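Periplasmic oligopeptide-binding protein (Burkholderia pseudomallei, PDB 3ZS6) binds oligopeptides in the periplasm and probably delivers them to an ABC transporter for uptake. Local coordinates at residues 304-309 against 462-467; 404-409 against 417-422. All blocks are in the same frame, centred on the assembly; numbering follows the deposited sequence.

Contact 1: residues 304-309 against 462-467; sequences YGLMPK and LAMNDY
Met464, in the last turn of helix 449-464, lays its thioether against the backbone of Gly305 and the side chain of Leu306. Its CB points at the loop, and the chain then folds over at chi2 (-58°), which sets SD against the 305-306 backbone; a second bend at chi3 (95°) turns CE off that backbone and onto the Leu306 side chain. SD sits 3.6 Å from Gly305 CA and 3.8 Å from Leu306 N. Gly305 presents its bare CA to the thioether, with Met464 CG 3.8 Å from it. Beyond the sulfur, CE touches Leu306 CG and CD1, each at 4.0 Å, and the two side chains cross roughly at right angles. A water ties the backbones together beside this apolar patch, donating to Tyr304 O at 3.2 Å and to Met464 O at 3.1 Å. The same Met464 O accepts the Tyr467 N bond of a type I turn and stands 3.2 Å above the centre of the Tyr467 ring. Phe318 also packs on Met464. No direct hydrogen bond joins the two segments, so between them the hold is dispersion around a bent, polarisable thioether and one bridging water, while the bond of Leu306 N to His460 NE2, one turn earlier, adds a direct polar tie to the helix.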
ATOM      1  N   TYR A 304     -15.332   8.995  -3.489  1.00 15.41           N
ATOM      2  CA  TYR A 304     -15.854   8.768  -4.834  1.00 15.48           C
ATOM      3  C   TYR A 304     -14.735   8.612  -5.862  1.00 19.86           C
ATOM      4  O   TYR A 304     -14.969   8.162  -6.982  1.00 20.49           O
ATOM      5  CB  TYR A 304     -16.791   9.919  -5.229  1.00 14.75           C
ATOM      6  CG  TYR A 304     -17.892  10.079  -4.217  1.00 18.98           C
ATOM      7  CD1 TYR A 304     -19.039   9.301  -4.291  1.00 17.73           C
ATOM      8  CD2 TYR A 304     -17.761  10.961  -3.151  1.00 21.50           C
ATOM      9  CE1 TYR A 304     -20.044   9.420  -3.351  1.00 17.95           C
ATOM     10  CE2 TYR A 304     -18.763  11.087  -2.202  1.00 20.43           C
ATOM     11  CZ  TYR A 304     -19.898  10.312  -2.311  1.00 19.07           C
ATOM     12  OH  TYR A 304     -20.888  10.416  -1.372  1.00 26.38           O
ATOM     13  N   GLY A 305     -13.526   9.000  -5.471  1.00 17.83           N
ATOM     14  CA  GLY A 305     -12.349   8.821  -6.300  1.00 10.60           C
ATOM     15  C   GLY A 305     -11.216   8.205  -5.493  1.00 13.80           C
ATOM     16  O   GLY A 305     -11.436   7.707  -4.379  1.00 14.94           O
ATOM     17  N   LEU A 306     -10.009   8.232  -6.051  1.00 10.12           N
ATOM     18  CA  LEU A 306      -8.842   7.605  -5.424  1.00 15.04           C
ATOM     19  C   LEU A 306      -8.100   8.518  -4.447  1.00 13.86           C
ATOM     20  O   LEU A 306      -7.468   8.036  -3.511  1.00 17.74           O
ATOM     21  CB  LEU A 306      -7.861   7.103  -6.493  1.00 14.77           C
ATOM     22  CG  LEU A 306      -8.360   6.029  -7.468  1.00 21.43           C
ATOM     23  CD1 LEU A 306      -7.295   5.733  -8.534  1.00 20.02           C
ATOM     24  CD2 LEU A 306      -8.759   4.756  -6.725  1.00 19.76           C
ATOM     25  N   MET A 307      -8.159   9.829  -4.678  1.00 15.43           N
ATOM     26  CA  MET A 307      -7.401  10.782  -3.866  1.00 16.58           C
ATOM     27  C   MET A 307      -8.102  11.094  -2.544  1.00 19.95           C
ATOM     28  O   MET A 307      -9.176  11.693  -2.535  1.00 21.78           O
ATOM     29  CB  MET A 307      -7.169  12.102  -4.626  1.00 17.55           C
ATOM     30  CG  MET A 307      -6.520  11.965  -5.995  1.00 15.56           C
ATOM     31  SD  MET A 307      -4.813  11.383  -5.926  1.00 20.42           S
ATOM     32  CE  MET A 307      -4.544  11.006  -7.654  1.00 21.31           C
ATOM     33  N   PRO A 308      -7.484  10.709  -1.417  1.00 16.91           N
ATOM     34  CA  PRO A 308      -8.045  11.090  -0.114  1.00 19.00           C
ATOM     35  C   PRO A 308      -7.898  12.596   0.079  1.00 21.30           C
ATOM     36  O   PRO A 308      -6.918  13.170  -0.394  1.00 19.10           O
ATOM     37  CB  PRO A 308      -7.155  10.348   0.897  1.00 18.24           C
ATOM     38  CG  PRO A 308      -6.313   9.388   0.094  1.00 15.49           C
ATOM     39  CD  PRO A 308      -6.226   9.957  -1.292  1.00 16.41           C
ATOM     40  N   LYS A 309      -8.857  13.237   0.736  1.00 24.63           N
ATOM     41  CA  LYS A 309      -8.707  14.654   1.029  1.00 32.12           C
ATOM     42  C   LYS A 309      -7.426  14.840   1.841  1.00 31.95           C
ATOM     43  O   LYS A 309      -7.179  14.102   2.796  1.00 27.54           O
ATOM     44  CB  LYS A 309      -9.915  15.181   1.805  1.00 41.88           C
ATOM     45  CG  LYS A 309      -9.810  16.653   2.183  1.00 51.24           C
ATOM     46  CD  LYS A 309     -10.939  17.086   3.110  1.00 58.86           C
ATOM     47  CE  LYS A 309     -12.296  17.009   2.426  1.00 63.32           C
ATOM     48  NZ  LYS A 309     -13.374  17.590   3.280  1.00 67.75           N
ATOM     49  N   LEU A 462     -10.819  13.222 -14.687  1.00 23.71           N
ATOM     50  CA  LEU A 462     -11.077  12.610 -15.986  1.00 20.87           C
ATOM     51  C   LEU A 462     -11.165  11.094 -15.854  1.00 23.29           C
ATOM     52  O   LEU A 462     -12.097  10.464 -16.369  1.00 21.89           O
ATOM     53  CB  LEU A 462      -9.987  12.988 -16.990  1.00 23.85           C
ATOM     54  CG  LEU A 462     -10.234  12.522 -18.428  1.00 24.52           C
ATOM     55  CD1 LEU A 462     -11.567  13.062 -18.930  1.00 22.70           C
ATOM     56  CD2 LEU A 462      -9.089  12.944 -19.358  1.00 22.20           C
ATOM     57  N   ALA A 463     -10.192  10.510 -15.157  1.00 16.82           N
ATOM     58  CA  ALA A 463     -10.197   9.070 -14.916  1.00 13.60           C
ATOM     59  C   ALA A 463     -11.427   8.600 -14.131  1.00 12.16           C
ATOM     60  O   ALA A 463     -12.026   7.584 -14.470  1.00 15.83           O
ATOM     61  CB  ALA A 463      -8.929   8.647 -14.201  1.00 11.74           C
ATOM     62  N   MET A 464     -11.786   9.317 -13.066  1.00 17.66           N
ATOM     63  CA  MET A 464     -12.878   8.858 -12.201  1.00 21.27           C
ATOM     64  C   MET A 464     -14.244   8.950 -12.897  1.00 25.78           C
ATOM     65  O   MET A 464     -15.171   8.213 -12.557  1.00 21.67           O
ATOM     66  CB  MET A 464     -12.898   9.615 -10.867  1.00 19.71           C
ATOM     67  CG  MET A 464     -11.699   9.349  -9.963  1.00 21.27           C
ATOM     68  SD  MET A 464     -11.462   7.615  -9.523  1.00 22.12           S
ATOM     69  CE  MET A 464     -10.281   7.102 -10.770  1.00 17.90           C
ATOM     70  N   ASN A 465     -14.367   9.857 -13.864  1.00 25.28           N
ATOM     71  CA  ASN A 465     -15.585   9.929 -14.668  1.00 22.14           C
ATOM     72  C   ASN A 465     -15.782   8.666 -15.499  1.00 23.14           C
ATOM     73  O   ASN A 465     -16.875   8.402 -15.998  1.00 24.49           O
ATOM     74  CB  ASN A 465     -15.589  11.175 -15.554  1.00 29.85           C
ATOM     75  CG  ASN A 465     -15.951  12.431 -14.785  1.00 40.95           C
ATOM     76  OD1 ASN A 465     -16.947  12.464 -14.058  1.00 48.21           O
ATOM     77  ND2 ASN A 465     -15.141  13.469 -14.930  1.00 43.54           N
ATOM     78  N   ASP A 466     -14.719   7.876 -15.625  1.00 21.70           N
ATOM     79  CA  ASP A 466     -14.800   6.577 -16.290  1.00 19.80           C
ATOM     80  C   ASP A 466     -15.116   5.435 -15.312  1.00 18.15           C
ATOM     81  O   ASP A 466     -15.368   4.309 -15.728  1.00 18.41           O
ATOM     82  CB  ASP A 466     -13.500   6.287 -17.056  1.00 20.13           C
ATOM     83  CG  ASP A 466     -13.382   7.102 -18.352  1.00 25.41           C
ATOM     84  OD1 ASP A 466     -14.398   7.682 -18.793  1.00 27.44           O
ATOM     85  OD2 ASP A 466     -12.278   7.153 -18.932  1.00 26.34           O
ATOM     86  N   TYR A 467     -15.103   5.732 -14.013  1.00 18.62           N
ATOM     87  CA  TYR A 467     -15.385   4.723 -12.976  1.00 14.63           C
ATOM     88  C   TYR A 467     -14.666   3.395 -13.206  1.00 19.25           C
ATOM     89  O   TYR A 467     -15.285   2.334 -13.205  1.00 20.35           O
ATOM     90  CB  TYR A 467     -16.902   4.527 -12.822  1.00 18.87           C
ATOM     91  CG  TYR A 467     -17.567   5.828 -12.468  1.00 18.75           C
ATOM     92  CD1 TYR A 467     -17.635   6.246 -11.153  1.00 18.62           C
ATOM     93  CD2 TYR A 467     -18.053   6.680 -13.459  1.00 24.82           C
ATOM     94  CE1 TYR A 467     -18.200   7.454 -10.819  1.00 28.83           C
ATOM     95  CE2 TYR A 467     -18.629   7.891 -13.134  1.00 19.74           C
ATOM     96  CZ  TYR A 467     -18.699   8.270 -11.808  1.00 25.64           C
ATOM     97  OH  TYR A 467     -19.263   9.472 -11.454  1.00 34.71           O
TER
HETATM   98  O   HOH W   1     -14.603   6.805  -9.808  1.00 26.03           O

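Contact 2: residues 404-409 against 417-422; sequences DGWFAD and FDLIRC
Leu419 lays CD2 over one face of the Trp406 indole, while its CD1 rests at the root of the tryptophan side chain. Trp406 CG lies anti to the backbone N (chi1 -176°), which carries the ring out from strand 401-407 toward the 417-422 loop. Leu419 extends in the opposite sense, its chi2 of 176° sending the two methyls to different parts of the tryptophan. CD2 makes a CH-pi contact with the six-membered ring, 4.0 Å from its centroid and nearest to Trp406 CE3 at 3.6 Å; it stands above the plane but offset toward the rim. CD1 lies 3.8 Å from Trp406 CB. Asp418 CB approaches the indole obliquely at CZ2, and the carboxylate beyond it has two distinct partners. Asp418 OD1 takes a nearly straight salt bridge of 2.9 Å from Arg421 NH2, in the guanidinium plane, and Arg421 also pairs with Glu106. A water in the indole plane, at its edge, donates to both Asp418 OD2 and Asp409 OD2, its oxygen 2.7 Å from Asp409 OD2. The water thus links two carboxylates whose like charges it probably helps to screen. Trp406 NE1 is bonded to Thr415 OG1, fixing the ring's rotation. The bound peptide lies alongside: Gly405 and Phe407 hydrogen-bond to it through their backbones, Asp409 OD1 bonds its backbone, and Trp406 packs on it. Such strand-to-peptide backbone pairing, flanked by an aspartate, is characteristic of the peptide site of OppA-type binding proteins.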
ATOM      1  N   ASP A 404     -10.630  -4.295  -2.570  1.00  7.92           N
ATOM      2  CA  ASP A 404      -9.281  -3.773  -2.789  1.00  8.43           C
ATOM      3  C   ASP A 404      -9.064  -2.558  -1.887  1.00 14.64           C
ATOM      4  O   ASP A 404      -9.950  -2.185  -1.120  1.00 11.60           O
ATOM      5  CB  ASP A 404      -9.068  -3.398  -4.257  1.00 12.90           C
ATOM      6  CG  ASP A 404      -7.609  -3.565  -4.711  1.00 20.53           C
ATOM      7  OD1 ASP A 404      -6.684  -3.300  -3.914  1.00 18.31           O
ATOM      8  OD2 ASP A 404      -7.391  -3.960  -5.873  1.00 18.52           O
ATOM      9  N   GLY A 405      -7.891  -1.944  -1.987  1.00 11.28           N
ATOM     10  CA  GLY A 405      -7.532  -0.825  -1.133  1.00 17.14           C
ATOM     11  C   GLY A 405      -6.065  -0.485  -1.325  1.00 18.66           C
ATOM     12  O   GLY A 405      -5.234  -1.379  -1.487  1.00 14.84           O
ATOM     13  N   TRP A 406      -5.745   0.804  -1.303  1.00 14.31           N
ATOM     14  CA  TRP A 406      -4.375   1.249  -1.551  1.00 12.91           C
ATOM     15  C   TRP A 406      -3.938   2.235  -0.474  1.00 13.68           C
ATOM     16  O   TRP A 406      -4.656   3.192  -0.177  1.00 12.65           O
ATOM     17  CB  TRP A 406      -4.300   1.908  -2.931  1.00 10.14           C
ATOM     18  CG  TRP A 406      -2.928   2.333  -3.380  1.00 12.27           C
ATOM     19  CD1 TRP A 406      -2.416   3.600  -3.368  1.00 15.93           C
ATOM     20  CD2 TRP A 406      -1.912   1.495  -3.937  1.00 11.59           C
ATOM     21  NE1 TRP A 406      -1.139   3.603  -3.877  1.00 19.50           N
ATOM     22  CE2 TRP A 406      -0.806   2.323  -4.242  1.00 16.01           C
ATOM     23  CE3 TRP A 406      -1.823   0.124  -4.207  1.00  6.18           C
ATOM     24  CZ2 TRP A 406       0.375   1.825  -4.792  1.00 17.08           C
ATOM     25  CZ3 TRP A 406      -0.647  -0.372  -4.764  1.00 11.23           C
ATOM     26  CH2 TRP A 406       0.435   0.479  -5.051  1.00 18.03           C
ATOM     27  N   PHE A 407      -2.775   1.974   0.119  1.00 12.29           N
ATOM     28  CA  PHE A 407      -2.110   2.892   1.046  1.00  8.49           C
ATOM     29  C   PHE A 407      -1.060   3.673   0.276  1.00 14.23           C
ATOM     30  O   PHE A 407      -0.268   3.086  -0.473  1.00 16.60           O
ATOM     31  CB  PHE A 407      -1.397   2.111   2.162  1.00 12.56           C
ATOM     32  CG  PHE A 407      -2.216   1.949   3.408  1.00 22.98           C
ATOM     33  CD1 PHE A 407      -3.200   0.976   3.487  1.00 27.33           C
ATOM     34  CD2 PHE A 407      -2.001   2.773   4.506  1.00 31.10           C
ATOM     35  CE1 PHE A 407      -3.959   0.828   4.634  1.00 35.02           C
ATOM     36  CE2 PHE A 407      -2.757   2.629   5.664  1.00 30.64           C
ATOM     37  CZ  PHE A 407      -3.735   1.656   5.726  1.00 34.15           C
ATOM     38  N   ALA A 408      -1.039   4.990   0.450  1.00 11.80           N
ATOM     39  CA  ALA A 408      -0.032   5.809  -0.216  1.00 11.32           C
ATOM     40  C   ALA A 408       1.373   5.307   0.129  1.00 15.80           C
ATOM     41  O   ALA A 408       1.640   4.976   1.286  1.00  8.85           O
ATOM     42  CB  ALA A 408      -0.187   7.261   0.208  1.00 10.52           C
ATOM     43  N   ASP A 409       2.265   5.262  -0.861  1.00 11.83           N
ATOM     44  CA  ASP A 409       3.664   4.874  -0.632  1.00 13.70           C
ATOM     45  C   ASP A 409       4.497   6.100  -0.263  1.00 20.02           C
ATOM     46  O   ASP A 409       5.634   5.981   0.204  1.00 13.29           O
ATOM     47  CB  ASP A 409       4.273   4.217  -1.881  1.00 10.64           C
ATOM     48  CG  ASP A 409       3.728   2.815  -2.142  1.00 11.96           C
ATOM     49  OD1 ASP A 409       3.290   2.148  -1.183  1.00 11.51           O
ATOM     50  OD2 ASP A 409       3.736   2.383  -3.312  1.00 12.44           O
ATOM     51  N   PHE A 417      -2.059   7.420  -8.785  1.00 13.30           N
ATOM     52  CA  PHE A 417      -2.031   7.229 -10.231  1.00 17.50           C
ATOM     53  C   PHE A 417      -1.425   5.874 -10.636  1.00 13.20           C
ATOM     54  O   PHE A 417      -1.685   5.387 -11.732  1.00 19.29           O
ATOM     55  CB  PHE A 417      -1.331   8.398 -10.948  1.00 18.09           C
ATOM     56  CG  PHE A 417      -2.224   9.613 -11.161  1.00 19.58           C
ATOM     57  CD1 PHE A 417      -3.264   9.579 -12.082  1.00 16.54           C
ATOM     58  CD2 PHE A 417      -2.001  10.796 -10.456  1.00 16.73           C
ATOM     59  CE1 PHE A 417      -4.086  10.696 -12.283  1.00 14.20           C
ATOM     60  CE2 PHE A 417      -2.807  11.916 -10.650  1.00 19.93           C
ATOM     61  CZ  PHE A 417      -3.860  11.865 -11.563  1.00 14.89           C
ATOM     62  N   ASP A 418      -0.633   5.262  -9.756  1.00 10.31           N
ATOM     63  CA  ASP A 418      -0.110   3.918 -10.020  1.00 16.69           C
ATOM     64  C   ASP A 418      -1.230   2.890 -10.205  1.00 15.09           C
ATOM     65  O   ASP A 418      -1.002   1.798 -10.729  1.00 16.06           O
ATOM     66  CB  ASP A 418       0.838   3.453  -8.905  1.00 19.60           C
ATOM     67  CG  ASP A 418       2.228   4.062  -9.021  1.00 22.08           C
ATOM     68  OD1 ASP A 418       2.628   4.422 -10.149  1.00 18.51           O
ATOM     69  OD2 ASP A 418       2.927   4.167  -7.990  1.00 20.66           O
ATOM     70  N   LEU A 419      -2.438   3.234  -9.773  1.00 10.15           N
ATOM     71  CA  LEU A 419      -3.583   2.323  -9.908  1.00 12.37           C
ATOM     72  C   LEU A 419      -4.278   2.394 -11.265  1.00 15.33           C
ATOM     73  O   LEU A 419      -5.031   1.486 -11.629  1.00 10.88           O
ATOM     74  CB  LEU A 419      -4.628   2.618  -8.833  1.00 12.04           C
ATOM     75  CG  LEU A 419      -4.172   2.484  -7.385  1.00 18.92           C
ATOM     76  CD1 LEU A 419      -5.296   2.912  -6.444  1.00 14.83           C
ATOM     77  CD2 LEU A 419      -3.709   1.048  -7.099  1.00 13.10           C
ATOM     78  N   ILE A 420      -4.042   3.470 -12.011  1.00 11.47           N
ATOM     79  CA  ILE A 420      -4.819   3.716 -13.222  1.00 13.80           C
ATOM     80  C   ILE A 420      -4.000   4.073 -14.467  1.00 19.71           C
ATOM     81  O   ILE A 420      -4.559   4.152 -15.560  1.00 13.32           O
ATOM     82  CB  ILE A 420      -5.877   4.818 -12.992  1.00 15.47           C
ATOM     83  CG1 ILE A 420      -5.238   6.038 -12.322  1.00 16.35           C
ATOM     84  CG2 ILE A 420      -7.029   4.285 -12.140  1.00 10.22           C
ATOM     85  CD1 ILE A 420      -6.121   7.285 -12.344  1.00 21.60           C
ATOM     86  N   ARG A 421      -2.694   4.288 -14.308  1.00 18.94           N
ATOM     87  CA  ARG A 421      -1.814   4.556 -15.455  1.00 24.37           C
ATOM     88  C   ARG A 421      -1.715   3.331 -16.355  1.00 20.30           C
ATOM     89  O   ARG A 421      -1.561   2.214 -15.864  1.00 19.79           O
ATOM     90  CB  ARG A 421      -0.395   4.941 -14.995  1.00 21.95           C
ATOM     91  CG  ARG A 421      -0.245   6.367 -14.508  1.00 34.79           C
ATOM     92  CD  ARG A 421       1.228   6.731 -14.283  1.00 36.43           C
ATOM     93  NE  ARG A 421       1.901   5.785 -13.392  1.00 35.24           N
ATOM     94  CZ  ARG A 421       2.637   4.757 -13.808  1.00 32.11           C
ATOM     95  NH1 ARG A 421       2.808   4.533 -15.109  1.00 28.45           N
ATOM     96  NH2 ARG A 421       3.208   3.953 -12.923  1.00 23.17           N
ATOM     97  N   CYS A 422      -1.793   3.544 -17.670  1.00 22.62           N
ATOM     98  CA  CYS A 422      -1.661   2.462 -18.642  1.00 18.02           C
ATOM     99  C   CYS A 422      -0.410   1.647 -18.363  1.00 22.24           C
ATOM    100  O   CYS A 422       0.685   2.196 -18.263  1.00 24.23           O
ATOM    101  CB  CYS A 422      -1.551   3.020 -20.066  1.00 21.94           C
ATOM    102  SG  CYS A 422      -2.992   3.905 -20.690  1.00 29.98           S
TER
HETATM  103  O   HOH W   2       3.159   4.291  -5.194  1.00 16.40           O

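In the fold
Contact 2 is nested within the chain span closed by contact 1: 304-309 comes first, then 404-409 and 417-422, and finally 462-467. Their centres lie 11 Å apart, and they meet directly, Leu306 packing on Leu419 and Ile420, Met307 on Phe417, and Ala463 on Ile420. Both are connected to the same mixed sheet: strand 401-407 carries one side of contact 2 and pairs with strand 260-266, whose Thr261 also bonds Leu306 O. Helix 449-464 likewise serves both, supplying Met464 and packing against Phe417 and Ile420. Continuous buried packing therefore runs from this helix to the strand that pairs with the bound peptide.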